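Local coordinates for 30S ribosomal protein S6 (Thermotoga maritima, PDB 1VMB) that probably binds 16S ribosomal RNA together with protein bS18, as a structural component of the small ribosomal subunit, at residues A[59-64]-A[76-81]. Residues are numbered along the deposited sequence; the frame is centred on the assembly and turned at random.
Sequences ERMGMR and GDYTVI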
ATOM      1  N   GLU A  59      -2.159  -0.832  -8.100  1.00 25.91           N
ATOM      2  CA  GLU A  59      -1.321  -1.559  -9.061  1.00 26.57           C
ATOM      3  C   GLU A  59      -1.005  -2.912  -8.458  1.00 23.48           C
ATOM      4  O   GLU A  59      -0.215  -2.994  -7.505  1.00 21.20           O
ATOM      5  CB  GLU A  59       0.025  -0.838  -9.334  1.00 27.21           C
ATOM      6  CG  GLU A  59      -0.101   0.528  -9.989  1.00 31.05           C
ATOM      7  CD  GLU A  59       1.234   1.237 -10.288  1.00 33.42           C
ATOM      8  OE1 GLU A  59       2.253   1.020  -9.586  1.00 38.61           O
ATOM      9  OE2 GLU A  59       1.229   2.063 -11.239  1.00 42.00           O
ATOM     10  N   ARG A  60      -1.592  -3.956  -9.005  1.00 23.13           N
ATOM     11  CA  ARG A  60      -1.281  -5.327  -8.592  1.00 23.80           C
ATOM     12  C   ARG A  60      -0.070  -5.791  -9.397  1.00 23.74           C
ATOM     13  O   ARG A  60      -0.207  -6.232 -10.534  1.00 24.63           O
ATOM     14  CB  ARG A  60      -2.463  -6.268  -8.809  1.00 24.76           C
ATOM     15  CG  ARG A  60      -3.616  -6.008  -7.805  1.00 25.07           C
ATOM     16  CD  ARG A  60      -3.387  -6.550  -6.413  1.00 28.17           C
ATOM     17  NE  ARG A  60      -3.363  -8.008  -6.407  1.00 27.23           N
ATOM     18  CZ  ARG A  60      -2.278  -8.758  -6.234  1.00 32.22           C
ATOM     19  NH1 ARG A  60      -1.077  -8.208  -6.036  1.00 29.32           N
ATOM     20  NH2 ARG A  60      -2.384 -10.092  -6.282  1.00 31.90           N
ATOM     21  N   MET A  61       1.117  -5.694  -8.790  1.00 23.36           N
ATOM     22  CA  MET A  61       2.358  -6.043  -9.490  1.00 25.94           C
ATOM     23  C   MET A  61       2.615  -7.549  -9.581  1.00 24.72           C
ATOM     24  O   MET A  61       3.334  -8.018 -10.475  1.00 25.34           O
ATOM     25  CB  MET A  61       3.548  -5.338  -8.841  1.00 26.22           C
ATOM     26  CG  MET A  61       3.453  -3.844  -8.864  1.00 29.07           C
ATOM     27  SD  MET A  61       4.866  -3.150  -7.915  1.00 33.73           S
ATOM     28  CE  MET A  61       5.070  -1.615  -8.833  1.00 36.99           C
ATOM     29  N   GLY A  62       1.998  -8.299  -8.700  1.00 25.07           N
ATOM     30  CA  GLY A  62       2.083  -9.741  -8.727  1.00 25.09           C
ATOM     31  C   GLY A  62       3.392 -10.227  -8.085  1.00 24.61           C
ATOM     32  O   GLY A  62       4.101  -9.489  -7.405  1.00 22.76           O
ATOM     33  N   MET A  63       3.669 -11.504  -8.305  1.00 24.12           N
ATOM     34  CA  MET A  63       4.819 -12.161  -7.626  1.00 23.58           C
ATOM     35  C   MET A  63       6.153 -11.666  -8.188  1.00 23.36           C
ATOM     36  O   MET A  63       6.344 -11.549  -9.403  1.00 22.30           O
ATOM     37  CB  MET A  63       4.699 -13.704  -7.737  1.00 23.46           C
ATOM     38  CG  MET A  63       5.524 -14.467  -6.615  1.00 24.90           C
ATOM     39  SD  MET A  63       4.820 -14.376  -4.959  1.00 27.70           S
ATOM     40  CE  MET A  63       3.345 -15.339  -5.126  1.00 31.73           C
ATOM     41  N   ARG A  64       7.066 -11.271  -7.309  1.00 22.50           N
ATOM     42  CA  ARG A  64       8.403 -10.846  -7.692  1.00 23.70           C
ATOM     43  C   ARG A  64       9.490 -11.392  -6.736  1.00 22.84           C
ATOM     44  O   ARG A  64       9.243 -11.496  -5.542  1.00 21.47           O
ATOM     45  CB  ARG A  64       8.507  -9.338  -7.659  1.00 24.04           C
ATOM     46  CG  ARG A  64       7.496  -8.599  -8.525  1.00 27.66           C
ATOM     47  CD  ARG A  64       7.610  -7.078  -8.369  1.00 30.07           C
ATOM     48  NE  ARG A  64       8.680  -6.554  -9.215  1.00 35.64           N
ATOM     49  CZ  ARG A  64       9.090  -5.292  -9.224  1.00 39.14           C
ATOM     50  NH1 ARG A  64       8.551  -4.402  -8.407  1.00 42.89           N
ATOM     51  NH2 ARG A  64      10.059  -4.913 -10.069  1.00 41.56           N
ATOM     52  N   GLY A  76       7.582 -12.529  -3.199  1.00 19.98           N
ATOM     53  CA  GLY A  76       6.332 -12.120  -2.548  1.00 20.81           C
ATOM     54  C   GLY A  76       5.465 -11.379  -3.540  1.00 22.35           C
ATOM     55  O   GLY A  76       5.931 -11.085  -4.646  1.00 20.82           O
ATOM     56  N   ASP A  77       4.189 -11.178  -3.161  1.00 22.00           N
ATOM     57  CA  ASP A  77       3.195 -10.641  -4.110  1.00 22.80           C
ATOM     58  C   ASP A  77       3.063  -9.154  -3.806  1.00 21.30           C
ATOM     59  O   ASP A  77       2.594  -8.798  -2.740  1.00 24.05           O
ATOM     60  CB  ASP A  77       1.880 -11.393  -3.936  1.00 22.17           C
ATOM     61  CG  ASP A  77       0.827 -10.985  -4.917  1.00 27.10           C
ATOM     62  OD1 ASP A  77       1.009  -9.983  -5.631  1.00 25.87           O
ATOM     63  OD2 ASP A  77      -0.211 -11.681  -5.101  1.00 25.22           O
ATOM     64  N   TYR A  78       3.483  -8.341  -4.772  1.00 20.83           N
ATOM     65  CA  TYR A  78       3.531  -6.858  -4.602  1.00 20.65           C
ATOM     66  C   TYR A  78       2.242  -6.180  -5.039  1.00 22.06           C
ATOM     67  O   TYR A  78       1.721  -6.456  -6.170  1.00 22.12           O
ATOM     68  CB  TYR A  78       4.660  -6.272  -5.448  1.00 21.31           C
ATOM     69  CG  TYR A  78       6.106  -6.416  -4.951  1.00 20.73           C
ATOM     70  CD1 TYR A  78       6.708  -7.656  -4.849  1.00 21.45           C
ATOM     71  CD2 TYR A  78       6.903  -5.310  -4.718  1.00 21.63           C
ATOM     72  CE1 TYR A  78       8.025  -7.779  -4.530  1.00 20.53           C
ATOM     73  CE2 TYR A  78       8.263  -5.420  -4.385  1.00 20.03           C
ATOM     74  CZ  TYR A  78       8.811  -6.656  -4.249  1.00 20.72           C
ATOM     75  OH  TYR A  78      10.158  -6.849  -3.984  1.00 22.46           O
ATOM     76  N   THR A  79       1.838  -5.201  -4.227  1.00 22.92           N
ATOM     77  CA  THR A  79       0.783  -4.291  -4.577  1.00 22.59           C
ATOM     78  C   THR A  79       1.214  -2.902  -4.165  1.00 23.38           C
ATOM     79  O   THR A  79       1.821  -2.771  -3.121  1.00 22.36           O
ATOM     80  CB  THR A  79      -0.488  -4.635  -3.835  1.00 22.86           C
ATOM     81  OG1 THR A  79      -0.869  -5.982  -4.088  1.00 21.98           O
ATOM     82  CG2 THR A  79      -1.595  -3.815  -4.328  1.00 20.41           C
ATOM     83  N   VAL A  80       0.904  -1.885  -4.992  1.00 22.50           N
ATOM     84  CA  VAL A  80       1.075  -0.477  -4.557  1.00 22.42           C
ATOM     85  C   VAL A  80      -0.268   0.220  -4.666  1.00 23.02           C
ATOM     86  O   VAL A  80      -0.966   0.031  -5.694  1.00 22.55           O
ATOM     87  CB  VAL A  80       2.064   0.266  -5.388  1.00 23.83           C
ATOM     88  CG1 VAL A  80       2.357   1.630  -4.743  1.00 25.15           C
ATOM     89  CG2 VAL A  80       3.379  -0.506  -5.543  1.00 28.77           C
ATOM     90  N   ILE A  81      -0.645   1.015  -3.670  1.00 23.48           N
ATOM     91  CA  ILE A  81      -1.903   1.745  -3.698  1.00 22.37           C
ATOM     92  C   ILE A  81      -1.538   3.207  -3.588  1.00 23.69           C
ATOM     93  O   ILE A  81      -0.771   3.526  -2.681  1.00 22.18           O
ATOM     94  CB  ILE A  81      -2.836   1.347  -2.537  1.00 22.93           C
ATOM     95  CG1 ILE A  81      -3.259  -0.105  -2.697  1.00 23.13           C
ATOM     96  CG2 ILE A  81      -4.048   2.227  -2.514  1.00 25.47           C
ATOM     97  CD1 ILE A  81      -4.032  -0.648  -1.490  1.00 25.10           C
TER
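The aliphatic part of R64 lies over one face of the Y78 ring, its CD 3.8 Å from the ring centroid in a CH-pi contact, while CB rests 3.5 Å from CE1. The guanidinium, farther out, offers at most a weak cation-pi attraction. M61 SD approaches the same ring obliquely, a Met-aromatic contact, and also packs 3.9 Å from V80 CG2.

On the face carrying R60, D77 and T79, polar pairing takes over. Bends at chi2 and chi3 (-77° and -67°) fold the R60 chain back across the neighbouring strand, where its guanidinium grips D77 end-on: NH1 reaches OD1 at 2.8 Å, from above the carboxylate plane, and NH2 reaches OD2 at 2.9 Å on the syn side. A weak bond from NH1 to T79 OG1 adds a third tie. Both charges have second partners on helix 33-51, R60 NH2 pairing with E37 and D77 OD2 with R36. A methionine in place of R60 would probably leave E37 without this cationic mate and D77 to R36, with the two-nitrogen grip gone.

The backbones illustrate how an antiparallel ladder absorbs one extra residue. M61 and G62 both direct their N-H to Y78 O, the former weakly, and the positive phi of G62 (81°) suits glycine. This classic beta bulge lies between the edge strand 54-66 and strand 73-85, in the four-stranded antiparallel sheet, with helix 33-51 packed on the face of R60 and T79, of the ferredoxin-like fold of S6.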